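Local coordinates for 27kDa outer membrane protein (Silicibacter pomeroyi, PDB 3GYK) that probably acts as a thiol-disulfide oxidoreductase, the crystallised piece comprising its DsbA-like thioredoxin domain, at residues Y32-P35 with Y36-R39; R39-A42 with E43-L47; A86-W89 with A90-M94; A128-A131 with Q132-L136. One frame throughout, in Å; residues are numbered along the deposited sequence.

Contact 1 (Y32-P35 with Y36-R39); sequences YNCP and YCRR. With SO4 (sulfate ion), chain F.
Arg38 turns back along the chain to hold the carbonyl of Tyr32 side-on, NE and NH2 both donating to Tyr32 O. The NE bond measures 2.9 Å from Arg38 NE to Tyr32 O, and the acceptor lies close to the guanidinium plane. A side chain extended from CG to NE, with CG beside the backbone N (chi1 -67°), carries the group over the loop that precedes the helix. NH2 also bonds Gly96 O, while Asn33 OD1 alongside accepts from Ala98 N, so the two polar ends reach a common neighbouring loop. Backbone bonds start the helix, among them Arg38 N to Cys34 O at 3.0 Å.

Sulfur contacts form the second group. Cys34 is the N-cap: its SG, anti to the backbone N (chi1 169°), accepts from Cys37 N at 3.4 Å. Cys34 SG and Cys37 SG lie 3.3 Å apart, too far for a disulfide, consistent with the reduced form.

The third group surrounds a sulfate, probably from the crystallisation liquor. Its O4 sits 3.1 Å above the centre of the Tyr36 ring, and Arg39 NH1 adds a weak bond to O3. Together, Cys34 to Cys37 form a CxxC at a helix start, the probable redox site of a thioredoxin fold.

Contact 2 (R39-A42 with E43-L47); sequences RAMA and EVQGL. With SO4 (sulfate ion), chain F.
Glu43 OE2 is gripped by two waters, and both lead back to Arg39. Water 1 donates to Glu43 OE2 at 2.7 Å and also to the backbone, its oxygen standing 2.6 Å from Arg39 O. Water 2 takes a longer route: it accepts from Arg39 NE at 3.2 Å and donates to Glu43 OE2. Arginine and carboxylate, one helical turn apart, therefore communicate through solvent, with 6.0 Å between Arg39 NE and Glu43 OE2. In the glutamate, CG lies beside the backbone N (chi1 -53°), near the carbonyl of Arg39, and a bend at chi2 (-52°) then turns the carboxylate toward the waters. Its other oxygen, OE1, accepts from Gln161 N, so the same carboxylate ties this helix to the start of helix 161-174.

Elsewhere the turn is held by backbone and packing. Val44 N donates to Ala40 O at 2.9 Å, and Gln45 N and Gly46 N continue the ladder to Met41 O and Ala42 O. Val44 CG2 rests 3.4 Å from Ala40 O, and its side chain packs on Leu56 of strand 54-60. Met41, present as selenomethionine, and Gln45 run side by side in the same direction, Met41 CG lying 4.1 Å from Gln45 CD; both side chains touch Trp89 of helix 84-92.

The chemistry implies a division of labour round helix 35-50: Val44 meets the sheet, and Met41 with Gln45 meets a neighbouring helix, while opposite charges are coupled by water, an attraction probably softer than that of a direct salt bridge.

Contact 3 (A86-W89 with A90-M94); sequences AFHW and ALMGM
This contact is side-chain packing one turn apart along helix 84-92, in the helical region between strands 54-60 and 147-150, and it runs to the helix's C-terminal end. Its centrepiece is a CH-pi contact: Leu91 CD1 stands over the face of the Phe87 ring, 3.7 Å from the centroid and only 8° off the normal. Leu91 CG adds a second touch near the rim, 3.7 Å from Phe87 CE1. The ring can meet the leucine because Phe87 CG lies anti to the backbone N (chi1 -166°), and beyond it Val103 and Ala107 of helix 100-109 continue the apolar cluster.

On another side of the helix His88 and Met92, a selenomethionine, run alongside each other. The Met92 chain bends at chi2 (58°) and again at chi3, bringing its terminal CE to within 4.1 Å of His88 CE1. The imidazole is probably oriented by a hydrogen bond between ND1 and Tyr32 OH, while the neighbouring Trp89 indole is held by NE1 bonding to Glu85 OE2.

Backbone bonds follow the i to i+4 pattern up to Gly93 N, which is 3.0 Å from Trp89 O; Gly93 is the first residue to leave helical angles, and Met94 N still bonds Leu91 O at 3.1 Å. Such packing belongs to the helical insertion of DsbA-like thioredoxin folds, and here the side chain of Met92 also touches the probable CxxC motif itself, at Cys37.

Contact 4 (A128-A131 with Q132-L136); sequences AHIA and QSMAL
The imidazole of His129 meets Ser133 one helical turn on, the serine hydroxyl lying obliquely to the ring with OG 3.5 Å from His129 CD2. Both ring nitrogens have partners elsewhere: ND1 bonds Asn13 O, and NE2 bonds Glu60 N. Since one partner is a carbonyl and the other an amide nitrogen, the ring is probably neutral with its proton on ND1. Two bonds at separate corners should fix the rotation of this buried ring; CG anti to the backbone N (chi1 175°) directs it toward Glu60 and Asn13.

Ser133 OG is likewise well supplied, bonded to Glu60 O and Arg59 NE, and its own N donates to His129 O at 2.9 Å. Ile130 and Met134, the latter a selenomethionine, extend side by side in one direction. The extended chain of Met134 sends its terminal CE to 3.6 Å from Ile130 CG2, while its CG passes 3.3 Å from Ile130 O.

These side chains settle helix 124-140 onto its surroundings. His129 and Ser133 dock on the end of strand 54-60, His129 and Ile130 both press on Leu76 of helix 66-77, Met134 touches Trp61 in the loop after the strand, and Leu136 packs against helix 3-9.

Contacts 1 and 2 share Arg39 and follow each other along helix 35-50, their centres about 11 Å apart; the sulfate lies at their common end, near the probable redox motif of contact 1. Contact 3 faces both from helix 84-92. It meets contact 1 where Tyr32 CD1 lies 3.5 Å from Met92 CE, and contact 2 where Gln45 NE2 comes within 3.2 Å of Trp89 CD2. Contact 4 stands apart, about 9 Å from contact 1 at the nearest atoms, and across the chain's centre from contacts 2 and 3. Glu60 nevertheless connects the regions: its carboxylate bonds Tyr32 OH, while its backbone bonds His129 and Ser133.

Contact 1 (Y32-P35 with Y36-R39)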
loop_
_atom_site.group_PDB
_atom_site.type_symbol
_atom_site.label_atom_id
_atom_site.label_comp_id
_atom_site.label_asym_id
_atom_site.label_seq_id
_atom_site.Cartn_x
_atom_site.Cartn_y
_atom_site.Cartn_z
ATOM N N TYR A 32 -0.954 -7.928 -3.564
ATOM C CA TYR A 32 0.378 -8.462 -3.904
ATOM C C TYR A 32 0.410 -9.410 -5.099
ATOM O O TYR A 32 1.477 -9.678 -5.609
ATOM C CB TYR A 32 1.094 -9.101 -2.682
ATOM C CG TYR A 32 1.451 -8.066 -1.647
ATOM C CD1 TYR A 32 2.525 -7.184 -1.859
ATOM C CD2 TYR A 32 0.708 -7.947 -0.471
ATOM C CE1 TYR A 32 2.841 -6.177 -0.914
ATOM C CE2 TYR A 32 1.021 -6.951 0.495
ATOM C CZ TYR A 32 2.083 -6.081 0.263
ATOM O OH TYR A 32 2.350 -5.102 1.201
ATOM N N ASN A 33 -0.759 -9.868 -5.565
ATOM C CA ASN A 33 -0.842 -10.718 -6.730
ATOM C C ASN A 33 -1.366 -10.015 -7.982
ATOM O O ASN A 33 -1.571 -10.651 -9.036
ATOM C CB ASN A 33 -1.689 -11.939 -6.400
ATOM C CG ASN A 33 -0.903 -12.969 -5.583
ATOM O OD1 ASN A 33 0.208 -13.334 -5.966
ATOM N ND2 ASN A 33 -1.471 -13.429 -4.470
ATOM N N CYS A 34 -1.535 -8.703 -7.875
ATOM C CA CYS A 34 -2.031 -7.918 -8.994
ATOM C C CYS A 34 -0.883 -7.515 -9.935
ATOM O O CYS A 34 0.052 -6.799 -9.519
ATOM C CB CYS A 34 -2.791 -6.721 -8.433
ATOM S SG CYS A 34 -3.214 -5.471 -9.688
ATOM N N PRO A 35 -0.945 -7.948 -11.205
ATOM C CA PRO A 35 0.154 -7.678 -12.149
ATOM C C PRO A 35 0.411 -6.180 -12.321
ATOM O O PRO A 35 1.573 -5.741 -12.407
ATOM C CB PRO A 35 -0.354 -8.273 -13.461
ATOM C CG PRO A 35 -1.306 -9.332 -13.054
ATOM C CD PRO A 35 -1.950 -8.868 -11.783
ATOM N N TYR A 36 -0.659 -5.383 -12.388
ATOM C CA TYR A 36 -0.429 -3.950 -12.517
ATOM C C TYR A 36 0.091 -3.295 -11.241
ATOM O O TYR A 36 0.769 -2.291 -11.331
ATOM C CB TYR A 36 -1.683 -3.222 -13.038
ATOM C CG TYR A 36 -1.802 -3.146 -14.545
ATOM C CD1 TYR A 36 -2.835 -3.795 -15.215
ATOM C CD2 TYR A 36 -0.930 -2.353 -15.299
ATOM C CE1 TYR A 36 -2.961 -3.700 -16.588
ATOM C CE2 TYR A 36 -1.059 -2.239 -16.665
ATOM C CZ TYR A 36 -2.084 -2.904 -17.306
ATOM O OH TYR A 36 -2.203 -2.789 -18.676
ATOM N N CYS A 37 -0.254 -3.826 -10.062
ATOM C CA CYS A 37 0.397 -3.373 -8.813
ATOM C C CYS A 37 1.886 -3.652 -8.821
ATOM O O CYS A 37 2.703 -2.808 -8.397
ATOM C CB CYS A 37 -0.253 -4.037 -7.598
ATOM S SG CYS A 37 -1.959 -3.468 -7.353
ATOM N N ARG A 38 2.262 -4.839 -9.275
ATOM C CA ARG A 38 3.677 -5.172 -9.326
ATOM C C ARG A 38 4.425 -4.219 -10.286
ATOM O O ARG A 38 5.565 -3.805 -10.010
ATOM C CB ARG A 38 3.870 -6.649 -9.692
ATOM C CG ARG A 38 3.384 -7.598 -8.625
ATOM C CD ARG A 38 3.728 -9.064 -8.946
ATOM N NE ARG A 38 3.367 -9.902 -7.810
ATOM C CZ ARG A 38 3.741 -11.170 -7.662
ATOM N NH1 ARG A 38 4.500 -11.749 -8.578
ATOM N NH2 ARG A 38 3.352 -11.844 -6.583
ATOM N N ARG A 39 3.773 -3.879 -11.404
ATOM C CA ARG A 39 4.286 -2.912 -12.360
ATOM C C ARG A 39 4.360 -1.481 -11.775
ATOM O O ARG A 39 5.296 -0.728 -12.078
ATOM C CB ARG A 39 3.399 -2.921 -13.615
ATOM C CG ARG A 39 4.018 -2.196 -14.778
ATOM C CD ARG A 39 3.226 -2.404 -16.067
ATOM N NE ARG A 39 3.486 -1.301 -16.990
ATOM C CZ ARG A 39 2.856 -1.121 -18.148
ATOM N NH1 ARG A 39 1.932 -1.995 -18.541
ATOM N NH2 ARG A 39 3.153 -0.070 -18.909
HETATM S S SO4 F . 0.745 -5.727 -17.134
HETATM O O1 SO4 F . -0.096 -5.225 -18.217
HETATM O O2 SO4 F . 0.680 -7.184 -17.094
HETATM O O3 SO4 F . 2.113 -5.268 -17.366
HETATM O O4 SO4 F . 0.263 -5.230 -15.850
#

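Contact 2 (R39-A42 with E43-L47)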
loop_
_atom_site.group_PDB
_atom_site.type_symbol
_atom_site.label_atom_id
_atom_site.label_comp_id
_atom_site.label_asym_id
_atom_site.label_seq_id
_atom_site.Cartn_x
_atom_site.Cartn_y
_atom_site.Cartn_z
ATOM N N ARG A 39 3.773 -3.879 -11.404
ATOM C CA ARG A 39 4.286 -2.912 -12.360
ATOM C C ARG A 39 4.360 -1.481 -11.775
ATOM O O ARG A 39 5.296 -0.728 -12.078
ATOM C CB ARG A 39 3.399 -2.921 -13.615
ATOM C CG ARG A 39 4.018 -2.196 -14.778
ATOM C CD ARG A 39 3.226 -2.404 -16.067
ATOM N NE ARG A 39 3.486 -1.301 -16.990
ATOM C CZ ARG A 39 2.856 -1.121 -18.148
ATOM N NH1 ARG A 39 1.932 -1.995 -18.541
ATOM N NH2 ARG A 39 3.153 -0.070 -18.909
ATOM N N ALA A 40 3.372 -1.116 -10.958
ATOM C CA ALA A 40 3.314 0.217 -10.356
ATOM C C ALA A 40 4.418 0.412 -9.304
ATOM O O ALA A 40 4.787 1.540 -9.023
ATOM C CB ALA A 40 1.927 0.478 -9.715
HETATM N N MSE A 41 4.947 -0.673 -8.740
HETATM C CA MSE A 41 5.956 -0.533 -7.661
HETATM C C MSE A 41 7.123 0.364 -8.061
HETATM O O MSE A 41 7.463 1.295 -7.325
HETATM C CB MSE A 41 6.477 -1.905 -7.197
HETATM C CG MSE A 41 7.593 -1.770 -6.197
HETATM SE SE MSE A 41 8.403 -3.472 -5.824
HETATM C CE MSE A 41 9.711 -3.497 -7.232
ATOM N N ALA A 42 7.721 0.107 -9.228
ATOM C CA ALA A 42 8.842 0.927 -9.664
ATOM C C ALA A 42 8.468 2.393 -9.948
ATOM O O ALA A 42 9.318 3.282 -9.773
ATOM C CB ALA A 42 9.557 0.303 -10.872
ATOM N N GLU A 43 7.219 2.627 -10.381
ATOM C CA GLU A 43 6.700 3.973 -10.659
ATOM C C GLU A 43 6.538 4.767 -9.366
ATOM O O GLU A 43 6.972 5.928 -9.294
ATOM C CB GLU A 43 5.348 3.896 -11.387
ATOM C CG GLU A 43 5.410 3.007 -12.643
ATOM C CD GLU A 43 6.537 3.384 -13.601
ATOM O OE1 GLU A 43 6.766 4.588 -13.862
ATOM O OE2 GLU A 43 7.215 2.466 -14.113
ATOM N N VAL A 44 5.967 4.118 -8.363
ATOM C CA VAL A 44 5.769 4.739 -7.034
ATOM C C VAL A 44 7.126 4.954 -6.350
ATOM O O VAL A 44 7.405 6.065 -5.844
ATOM C CB VAL A 44 4.818 3.923 -6.148
ATOM C CG1 VAL A 44 4.654 4.573 -4.759
ATOM C CG2 VAL A 44 3.433 3.786 -6.798
ATOM N N GLN A 45 8.013 3.943 -6.380
ATOM C CA GLN A 45 9.378 4.148 -5.843
ATOM C C GLN A 45 10.086 5.302 -6.544
ATOM O O GLN A 45 10.783 6.109 -5.907
ATOM C CB GLN A 45 10.243 2.892 -5.994
ATOM C CG GLN A 45 9.877 1.736 -5.086
ATOM C CD GLN A 45 10.809 0.520 -5.275
ATOM O OE1 GLN A 45 11.352 0.315 -6.352
ATOM N NE2 GLN A 45 10.976 -0.286 -4.234
ATOM N N GLY A 46 9.917 5.377 -7.861
ATOM C CA GLY A 46 10.505 6.450 -8.649
ATOM C C GLY A 46 9.990 7.818 -8.222
ATOM O O GLY A 46 10.775 8.750 -8.030
ATOM N N LEU A 47 8.675 7.928 -8.075
ATOM C CA LEU A 47 8.061 9.168 -7.601
ATOM C C LEU A 47 8.670 9.629 -6.267
ATOM O O LEU A 47 9.099 10.769 -6.169
ATOM C CB LEU A 47 6.554 8.992 -7.445
ATOM C CG LEU A 47 5.828 10.192 -6.828
ATOM C CD1 LEU A 47 5.764 11.333 -7.836
ATOM C CD2 LEU A 47 4.427 9.750 -6.420
HETATM S S SO4 F . 0.745 -5.727 -17.134
HETATM O O1 SO4 F . -0.096 -5.225 -18.217
HETATM O O2 SO4 F . 0.680 -7.184 -17.094
HETATM O O3 SO4 F . 2.113 -5.268 -17.366
HETATM O O4 SO4 F . 0.263 -5.230 -15.850
HETATM O O HOH W 1 6.923 -0.194 -14.067
HETATM O O HOH W 2 5.807 0.851 -16.600
#

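Contact 3 (A86-W89 with A90-M94)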
loop_
_atom_site.group_PDB
_atom_site.type_symbol
_atom_site.label_atom_id
_atom_site.label_comp_id
_atom_site.label_asym_id
_atom_site.label_seq_id
_atom_site.Cartn_x
_atom_site.Cartn_y
_atom_site.Cartn_z
ATOM N N ALA A 86 10.291 -2.727 4.019
ATOM C CA ALA A 86 11.197 -3.669 3.361
ATOM C C ALA A 86 10.408 -4.885 2.877
ATOM O O ALA A 86 10.635 -5.398 1.766
ATOM C CB ALA A 86 12.290 -4.103 4.316
ATOM N N PHE A 87 9.458 -5.329 3.699
ATOM C CA PHE A 87 8.652 -6.509 3.355
ATOM C C PHE A 87 7.719 -6.222 2.169
ATOM O O PHE A 87 7.611 -7.040 1.233
ATOM C CB PHE A 87 7.872 -6.962 4.600
ATOM C CG PHE A 87 7.249 -8.350 4.501
ATOM C CD1 PHE A 87 7.786 -9.351 3.680
ATOM C CD2 PHE A 87 6.126 -8.653 5.287
ATOM C CE1 PHE A 87 7.201 -10.631 3.640
ATOM C CE2 PHE A 87 5.531 -9.916 5.251
ATOM C CZ PHE A 87 6.079 -10.917 4.428
ATOM N N HIS A 88 7.092 -5.048 2.175
ATOM C CA HIS A 88 6.246 -4.612 1.073
ATOM C C HIS A 88 6.989 -4.610 -0.260
ATOM O O HIS A 88 6.490 -5.171 -1.239
ATOM C CB HIS A 88 5.654 -3.215 1.334
ATOM C CG HIS A 88 4.960 -2.645 0.148
ATOM N ND1 HIS A 88 3.650 -2.933 -0.144
ATOM C CD2 HIS A 88 5.405 -1.845 -0.853
ATOM C CE1 HIS A 88 3.303 -2.326 -1.265
ATOM N NE2 HIS A 88 4.355 -1.664 -1.721
ATOM N N TRP A 89 8.167 -3.975 -0.302
ATOM C CA TRP A 89 8.942 -3.917 -1.533
ATOM C C TRP A 89 9.352 -5.322 -1.979
ATOM O O TRP A 89 9.352 -5.613 -3.180
ATOM C CB TRP A 89 10.208 -3.033 -1.403
ATOM C CG TRP A 89 9.950 -1.546 -1.117
ATOM C CD1 TRP A 89 10.579 -0.779 -0.156
ATOM C CD2 TRP A 89 9.008 -0.672 -1.767
ATOM N NE1 TRP A 89 10.085 0.517 -0.184
ATOM C CE2 TRP A 89 9.125 0.607 -1.159
ATOM C CE3 TRP A 89 8.093 -0.831 -2.827
ATOM C CZ2 TRP A 89 8.349 1.713 -1.565
ATOM C CZ3 TRP A 89 7.314 0.278 -3.231
ATOM C CH2 TRP A 89 7.456 1.530 -2.598
ATOM N N ALA A 90 9.681 -6.185 -1.020
ATOM C CA ALA A 90 10.184 -7.532 -1.355
ATOM C C ALA A 90 9.066 -8.422 -1.914
ATOM O O ALA A 90 9.281 -9.198 -2.869
ATOM C CB ALA A 90 10.856 -8.183 -0.149
ATOM N N LEU A 91 7.882 -8.320 -1.305
ATOM C CA LEU A 91 6.686 -9.011 -1.792
ATOM C C LEU A 91 6.291 -8.513 -3.158
ATOM O O LEU A 91 6.077 -9.294 -4.068
ATOM C CB LEU A 91 5.506 -8.818 -0.836
ATOM C CG LEU A 91 5.598 -9.536 0.513
ATOM C CD1 LEU A 91 4.534 -9.040 1.479
ATOM C CD2 LEU A 91 5.482 -11.053 0.294
HETATM N N MSE A 92 6.173 -7.200 -3.294
HETATM C CA MSE A 92 5.728 -6.616 -4.550
HETATM C C MSE A 92 6.732 -6.852 -5.693
HETATM O O MSE A 92 6.343 -6.890 -6.875
HETATM C CB MSE A 92 5.361 -5.132 -4.313
HETATM C CG MSE A 92 4.478 -4.521 -5.328
HETATM SE SE MSE A 92 2.765 -5.447 -5.564
HETATM C CE MSE A 92 1.675 -4.663 -4.173
ATOM N N GLY A 93 8.006 -7.102 -5.348
ATOM C CA GLY A 93 9.036 -7.385 -6.343
ATOM C C GLY A 93 9.369 -8.856 -6.536
ATOM O O GLY A 93 10.320 -9.214 -7.258
HETATM N N MSE A 94 8.595 -9.728 -5.907
HETATM C CA MSE A 94 8.887 -11.163 -5.944
HETATM C C MSE A 94 8.562 -11.813 -7.294
HETATM O O MSE A 94 7.776 -11.284 -8.079
HETATM C CB MSE A 94 8.141 -11.900 -4.837
HETATM C CG MSE A 94 6.708 -12.237 -5.178
HETATM SE SE MSE A 94 5.781 -12.810 -3.603
HETATM C CE MSE A 94 6.513 -14.633 -3.477
#

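Contact 4 (A128-A131 with Q132-L136)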
loop_
_atom_site.group_PDB
_atom_site.type_symbol
_atom_site.label_atom_id
_atom_site.label_comp_id
_atom_site.label_asym_id
_atom_site.label_seq_id
_atom_site.Cartn_x
_atom_site.Cartn_y
_atom_site.Cartn_z
ATOM N N ALA A 128 -9.087 -4.994 10.974
ATOM C CA ALA A 128 -9.650 -3.642 10.917
ATOM C C ALA A 128 -9.096 -2.868 9.718
ATOM O O ALA A 128 -9.867 -2.175 9.022
ATOM C CB ALA A 128 -9.443 -2.854 12.248
ATOM N N HIS A 129 -7.796 -2.978 9.452
ATOM C CA HIS A 129 -7.220 -2.269 8.284
ATOM C C HIS A 129 -7.858 -2.763 6.983
ATOM O O HIS A 129 -8.325 -1.987 6.147
ATOM C CB HIS A 129 -5.709 -2.435 8.200
ATOM C CG HIS A 129 -5.108 -1.824 6.969
ATOM N ND1 HIS A 129 -4.449 -0.614 6.993
ATOM C CD2 HIS A 129 -5.115 -2.225 5.670
ATOM C CE1 HIS A 129 -4.044 -0.313 5.764
ATOM N NE2 HIS A 129 -4.452 -1.265 4.943
ATOM N N ILE A 130 -7.870 -4.074 6.797
ATOM C CA ILE A 130 -8.366 -4.618 5.522
ATOM C C ILE A 130 -9.839 -4.287 5.322
ATOM O O ILE A 130 -10.250 -3.933 4.207
ATOM C CB ILE A 130 -8.083 -6.140 5.439
ATOM C CG1 ILE A 130 -6.567 -6.393 5.381
ATOM C CG2 ILE A 130 -8.765 -6.743 4.200
ATOM C CD1 ILE A 130 -6.143 -7.871 5.692
ATOM N N ALA A 131 -10.639 -4.374 6.382
ATOM C CA ALA A 131 -12.052 -4.031 6.283
ATOM C C ALA A 131 -12.242 -2.568 5.890
ATOM O O ALA A 131 -13.145 -2.239 5.103
ATOM C CB ALA A 131 -12.773 -4.306 7.603
ATOM N N GLN A 132 -11.404 -1.690 6.467
ATOM C CA GLN A 132 -11.499 -0.262 6.111
ATOM C C GLN A 132 -11.026 -0.016 4.682
ATOM O O GLN A 132 -11.573 0.862 4.004
ATOM C CB GLN A 132 -10.711 0.593 7.134
ATOM C CG GLN A 132 -10.646 2.097 6.838
ATOM C CD GLN A 132 -11.983 2.806 6.866
ATOM O OE1 GLN A 132 -13.054 2.195 6.981
ATOM N NE2 GLN A 132 -11.929 4.156 6.813
ATOM N N SER A 133 -10.017 -0.757 4.210
ATOM C CA SER A 133 -9.622 -0.615 2.798
ATOM C C SER A 133 -10.797 -0.950 1.884
ATOM O O SER A 133 -11.059 -0.213 0.919
ATOM C CB SER A 133 -8.432 -1.480 2.447
ATOM O OG SER A 133 -7.262 -1.096 3.159
HETATM N N MSE A 134 -11.511 -2.039 2.188
HETATM C CA MSE A 134 -12.710 -2.395 1.391
HETATM C C MSE A 134 -13.739 -1.257 1.409
HETATM O O MSE A 134 -14.329 -0.938 0.380
HETATM C CB MSE A 134 -13.358 -3.706 1.876
HETATM C CG MSE A 134 -12.321 -4.808 1.850
HETATM SE SE MSE A 134 -12.833 -6.468 2.706
HETATM C CE MSE A 134 -11.395 -7.485 1.796
ATOM N N ALA A 135 -13.983 -0.682 2.588
ATOM C CA ALA A 135 -14.981 0.365 2.716
ATOM C C ALA A 135 -14.547 1.616 1.946
ATOM O O ALA A 135 -15.358 2.214 1.228
ATOM C CB ALA A 135 -15.275 0.698 4.200
ATOM N N LEU A 136 -13.278 1.993 2.077
ATOM C CA LEU A 136 -12.800 3.209 1.383
ATOM C C LEU A 136 -12.860 2.989 -0.138
ATOM O O LEU A 136 -13.254 3.900 -0.881
ATOM C CB LEU A 136 -11.367 3.568 1.799
ATOM C CG LEU A 136 -11.259 4.161 3.224
ATOM C CD1 LEU A 136 -9.805 4.185 3.631
ATOM C CD2 LEU A 136 -11.868 5.575 3.319
#